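Separin (Saccharomyces cerevisiae, PDB 5U1T) is a caspase-like cysteine protease that cleaves the MCD1/SCC1 subunit of cohesin at the onset of anaphase, triggering chromosome segregation. Local coordinates at residues A[140-154]-A[181-193]. Residues are numbered along the deposited sequence; the frame is centred on the assembly and turned at random.
Sequences ILKRKLVDEYLPHIL and SFFSVTTSCKVLF
Phe182 enters as a knob the hole formed by Ile140, Leu141, Val146 and Ile153, so that one ring is gripped by both helices of 140-154. Val146 lies over one face of it in a CH-pi contact, CG2 standing 4.2 Å from the centroid of the Phe182 ring and 25° off the normal. The other branch, Val146 CG1, held anti to the backbone N, lies 3.7 Å from Phe182 CD2. Ile153 approaches from the opposite direction, its CG1 4.0 Å from Phe182 CE2, while Leu141 and Ile140 come in obliquely.

Beside this knob, the CG2 branch of Val185 touches both Leu141 CD1, at 3.7 Å, and Val146 CG2. A second aromatic, Phe193, extends the apolar layer past the turn: Leu150 CD1 meets its edge, and Ile153 CG2 packs 3.9 Å from Phe193 CZ, so Ile153 touches both phenylalanines. Leu154 forks at the far end, CD1 lying 3.7 Å from Cys189 SG and CD2 touching Phe193 CE1; beyond it, Tyr238 and Phe242 of helix 236-250 continue the packing.

At the solvent-facing side a single hydrogen bond ties the start of helix 146-158 to the loop after helix 172-185. Thr187 OG1 donates to Asp147 OD1 over 2.8 Å, reaching the carboxylate on its syn side and 15° out of plane.

The short helical segments 146-154 and 181-185 run at 129° to each other, and each stretch of chain joins two helices through a short loop, with a Schellman motif at Lys144 closing the first helix. Such interlocking is consistent with a solenoid-like stack of helices in separase's helical domain, here remote from the catalytic domain.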
# COMPACT_ATOMS: atom_id res chain seq x y z
N ILE A 140 -48.92 51.55 -17.69
CA ILE A 140 -49.95 51.34 -18.72
C ILE A 140 -51.07 52.34 -18.53
O ILE A 140 -51.65 52.88 -19.49
CB ILE A 140 -50.52 49.90 -18.67
CG1 ILE A 140 -49.42 48.87 -18.92
CG2 ILE A 140 -51.63 49.73 -19.69
CD1 ILE A 140 -49.87 47.44 -18.76
N LEU A 141 -51.37 52.63 -17.27
CA LEU A 141 -52.36 53.63 -16.96
C LEU A 141 -51.91 55.03 -17.38
O LEU A 141 -52.61 55.70 -18.12
CB LEU A 141 -52.67 53.61 -15.48
CG LEU A 141 -53.87 54.47 -15.14
CD1 LEU A 141 -55.07 53.98 -15.92
CD2 LEU A 141 -54.10 54.38 -13.65
N LYS A 142 -50.74 55.46 -16.93
CA LYS A 142 -50.32 56.83 -17.22
C LYS A 142 -49.93 57.06 -18.68
O LYS A 142 -49.95 58.20 -19.15
CB LYS A 142 -49.16 57.24 -16.31
CG LYS A 142 -49.56 57.31 -14.86
CD LYS A 142 -50.87 58.06 -14.71
CE LYS A 142 -50.68 59.42 -14.08
NZ LYS A 142 -50.72 59.33 -12.57
N ARG A 143 -49.59 56.00 -19.40
CA ARG A 143 -49.36 56.12 -20.84
C ARG A 143 -50.68 56.03 -21.61
O ARG A 143 -50.70 56.19 -22.85
CB ARG A 143 -48.39 55.04 -21.32
CG ARG A 143 -46.98 55.17 -20.76
CD ARG A 143 -46.00 54.25 -21.46
NE ARG A 143 -45.43 54.83 -22.67
CZ ARG A 143 -44.28 54.43 -23.21
NH1 ARG A 143 -43.60 53.45 -22.64
NH2 ARG A 143 -43.82 55.01 -24.31
N LYS A 144 -51.77 55.80 -20.89
CA LYS A 144 -53.12 55.72 -21.48
C LYS A 144 -53.21 54.61 -22.51
O LYS A 144 -53.86 54.75 -23.55
CB LYS A 144 -53.53 57.06 -22.11
CG LYS A 144 -53.31 58.28 -21.24
CD LYS A 144 -54.43 59.29 -21.45
CE LYS A 144 -54.08 60.63 -20.82
NZ LYS A 144 -52.68 61.02 -21.19
N LEU A 145 -52.55 53.49 -22.22
CA LEU A 145 -52.50 52.39 -23.18
C LEU A 145 -53.42 51.26 -22.75
O LEU A 145 -53.22 50.11 -23.14
CB LEU A 145 -51.08 51.88 -23.34
CG LEU A 145 -50.09 52.90 -23.87
CD1 LEU A 145 -48.68 52.32 -23.85
CD2 LEU A 145 -50.50 53.36 -25.28
N VAL A 146 -54.43 51.59 -21.96
CA VAL A 146 -55.28 50.57 -21.38
C VAL A 146 -56.02 49.81 -22.48
O VAL A 146 -56.09 48.59 -22.46
CB VAL A 146 -56.26 51.16 -20.34
CG1 VAL A 146 -57.19 50.10 -19.80
CG2 VAL A 146 -55.48 51.82 -19.20
N ASP A 147 -56.52 50.55 -23.46
CA ASP A 147 -57.23 49.94 -24.59
C ASP A 147 -56.43 48.85 -25.32
O ASP A 147 -56.94 47.77 -25.60
CB ASP A 147 -57.66 51.03 -25.59
CG ASP A 147 -59.06 51.59 -25.30
OD1 ASP A 147 -59.73 51.05 -24.38
OD2 ASP A 147 -59.48 52.57 -25.99
N GLU A 148 -55.17 49.13 -25.64
CA GLU A 148 -54.33 48.18 -26.37
C GLU A 148 -53.87 47.03 -25.48
O GLU A 148 -53.57 45.94 -25.98
CB GLU A 148 -53.10 48.87 -26.98
CG GLU A 148 -52.69 50.18 -26.31
CD GLU A 148 -53.57 51.35 -26.71
OE1 GLU A 148 -53.18 52.12 -27.62
OE2 GLU A 148 -54.65 51.50 -26.11
N TYR A 149 -53.82 47.26 -24.18
CA TYR A 149 -53.37 46.21 -23.27
C TYR A 149 -54.51 45.35 -22.80
O TYR A 149 -54.30 44.37 -22.08
CB TYR A 149 -52.66 46.82 -22.08
CG TYR A 149 -51.16 46.90 -22.23
CD1 TYR A 149 -50.56 48.01 -22.79
CD2 TYR A 149 -50.34 45.87 -21.80
CE1 TYR A 149 -49.20 48.10 -22.93
CE2 TYR A 149 -48.97 45.95 -21.93
CZ TYR A 149 -48.40 47.07 -22.50
OH TYR A 149 -47.04 47.17 -22.65
N LEU A 150 -55.73 45.71 -23.20
CA LEU A 150 -56.94 45.22 -22.54
C LEU A 150 -57.02 43.69 -22.40
O LEU A 150 -57.23 43.20 -21.29
CB LEU A 150 -58.19 45.74 -23.25
CG LEU A 150 -59.50 45.14 -22.74
CD1 LEU A 150 -59.69 45.38 -21.24
CD2 LEU A 150 -60.66 45.67 -23.53
N PRO A 151 -56.86 42.92 -23.50
CA PRO A 151 -56.94 41.46 -23.31
C PRO A 151 -55.85 40.90 -22.38
O PRO A 151 -56.07 39.88 -21.73
CB PRO A 151 -56.77 40.91 -24.72
CG PRO A 151 -56.01 41.98 -25.44
CD PRO A 151 -56.52 43.27 -24.89
N HIS A 152 -54.70 41.55 -22.32
CA HIS A 152 -53.66 41.08 -21.40
C HIS A 152 -53.97 41.43 -19.96
O HIS A 152 -53.66 40.67 -19.04
CB HIS A 152 -52.32 41.66 -21.80
CG HIS A 152 -51.99 41.43 -23.23
ND1 HIS A 152 -52.13 40.20 -23.83
CD2 HIS A 152 -51.52 42.27 -24.18
CE1 HIS A 152 -51.77 40.29 -25.10
NE2 HIS A 152 -51.39 41.53 -25.34
N ILE A 153 -54.57 42.59 -19.75
CA ILE A 153 -54.90 43.03 -18.41
C ILE A 153 -56.04 42.17 -17.90
O ILE A 153 -56.07 41.78 -16.73
CB ILE A 153 -55.24 44.51 -18.38
CG1 ILE A 153 -53.94 45.30 -18.43
CG2 ILE A 153 -55.99 44.86 -17.13
CD1 ILE A 153 -54.11 46.66 -18.97
N LEU A 154 -56.97 41.84 -18.80
CA LEU A 154 -58.04 40.94 -18.44
C LEU A 154 -57.48 39.55 -18.12
O LEU A 154 -57.81 38.98 -17.09
CB LEU A 154 -59.09 40.87 -19.54
CG LEU A 154 -59.90 42.16 -19.73
CD1 LEU A 154 -60.96 42.03 -20.84
CD2 LEU A 154 -60.55 42.62 -18.43
N SER A 181 -59.12 52.32 -10.87
CA SER A 181 -58.71 53.30 -11.84
C SER A 181 -58.75 52.76 -13.26
O SER A 181 -58.98 53.49 -14.19
CB SER A 181 -57.37 53.91 -11.46
OG SER A 181 -56.35 53.27 -12.16
N PHE A 182 -58.53 51.47 -13.43
CA PHE A 182 -58.65 50.88 -14.74
C PHE A 182 -60.11 50.86 -15.11
O PHE A 182 -60.49 51.14 -16.23
CB PHE A 182 -58.06 49.48 -14.75
CG PHE A 182 -56.66 49.43 -15.25
CD1 PHE A 182 -55.65 50.06 -14.57
CD2 PHE A 182 -56.36 48.79 -16.42
CE1 PHE A 182 -54.36 50.05 -15.03
CE2 PHE A 182 -55.07 48.76 -16.89
CZ PHE A 182 -54.07 49.39 -16.20
N PHE A 183 -60.95 50.53 -14.14
CA PHE A 183 -62.38 50.48 -14.35
C PHE A 183 -62.83 51.83 -14.79
O PHE A 183 -63.64 51.96 -15.68
CB PHE A 183 -63.04 50.14 -13.04
CG PHE A 183 -64.47 50.52 -12.97
CD1 PHE A 183 -65.43 49.78 -13.62
CD2 PHE A 183 -64.87 51.59 -12.20
CE1 PHE A 183 -66.75 50.12 -13.54
CE2 PHE A 183 -66.19 51.94 -12.11
CZ PHE A 183 -67.13 51.20 -12.78
N SER A 184 -62.29 52.85 -14.17
CA SER A 184 -62.64 54.21 -14.54
C SER A 184 -62.32 54.54 -16.00
O SER A 184 -63.21 54.97 -16.75
CB SER A 184 -61.92 55.20 -13.62
OG SER A 184 -61.85 56.47 -14.24
N VAL A 185 -61.07 54.34 -16.42
CA VAL A 185 -60.63 54.84 -17.73
C VAL A 185 -60.99 53.95 -18.91
O VAL A 185 -60.96 54.41 -20.05
CB VAL A 185 -59.10 55.06 -17.78
CG1 VAL A 185 -58.68 56.16 -16.84
CG2 VAL A 185 -58.39 53.77 -17.46
N THR A 186 -61.31 52.69 -18.67
CA THR A 186 -61.50 51.75 -19.77
C THR A 186 -62.77 52.06 -20.58
O THR A 186 -63.81 52.49 -20.03
CB THR A 186 -61.54 50.29 -19.27
OG1 THR A 186 -61.69 49.40 -20.38
CG2 THR A 186 -62.69 50.07 -18.31
N THR A 187 -62.68 51.88 -21.89
CA THR A 187 -63.81 52.13 -22.77
C THR A 187 -64.59 50.83 -22.96
O THR A 187 -65.60 50.81 -23.67
CB THR A 187 -63.38 52.71 -24.15
OG1 THR A 187 -62.36 51.90 -24.73
CG2 THR A 187 -62.84 54.13 -24.00
N SER A 188 -64.12 49.75 -22.34
CA SER A 188 -64.85 48.50 -22.39
C SER A 188 -64.66 47.63 -21.15
O SER A 188 -63.76 47.87 -20.35
CB SER A 188 -64.45 47.70 -23.62
OG SER A 188 -65.26 46.54 -23.74
N CYS A 189 -65.53 46.63 -21.01
CA CYS A 189 -65.45 45.65 -19.94
C CYS A 189 -65.45 46.26 -18.54
O CYS A 189 -64.87 45.68 -17.62
CB CYS A 189 -64.20 44.77 -20.09
SG CYS A 189 -64.14 43.83 -21.61
N LYS A 190 -66.08 47.42 -18.39
CA LYS A 190 -66.17 48.09 -17.10
C LYS A 190 -66.75 47.14 -16.03
O LYS A 190 -66.30 47.12 -14.88
CB LYS A 190 -67.02 49.37 -17.22
CG LYS A 190 -66.81 50.12 -18.54
CD LYS A 190 -67.05 51.62 -18.42
CE LYS A 190 -66.04 52.27 -17.50
NZ LYS A 190 -66.10 53.75 -17.52
N VAL A 191 -67.73 46.34 -16.43
CA VAL A 191 -68.29 45.30 -15.57
C VAL A 191 -67.21 44.37 -15.01
O VAL A 191 -67.17 44.12 -13.81
CB VAL A 191 -69.36 44.46 -16.32
CG1 VAL A 191 -68.92 44.20 -17.75
CG2 VAL A 191 -69.61 43.15 -15.60
N LEU A 192 -66.34 43.87 -15.89
CA LEU A 192 -65.28 42.94 -15.49
C LEU A 192 -64.38 43.52 -14.42
O LEU A 192 -64.08 42.86 -13.42
CB LEU A 192 -64.45 42.54 -16.71
CG LEU A 192 -65.19 41.63 -17.68
CD1 LEU A 192 -64.29 41.19 -18.82
CD2 LEU A 192 -65.73 40.43 -16.92
N PHE A 193 -63.95 44.76 -14.63
CA PHE A 193 -63.18 45.47 -13.63
C PHE A 193 -63.99 45.68 -12.35
O PHE A 193 -63.50 45.36 -11.26
CB PHE A 193 -62.70 46.80 -14.18
CG PHE A 193 -61.60 46.66 -15.19
CD1 PHE A 193 -61.89 46.48 -16.53
CD2 PHE A 193 -60.27 46.69 -14.79
CE1 PHE A 193 -60.86 46.33 -17.47
CE2 PHE A 193 -59.25 46.55 -15.72
CZ PHE A 193 -59.55 46.37 -17.06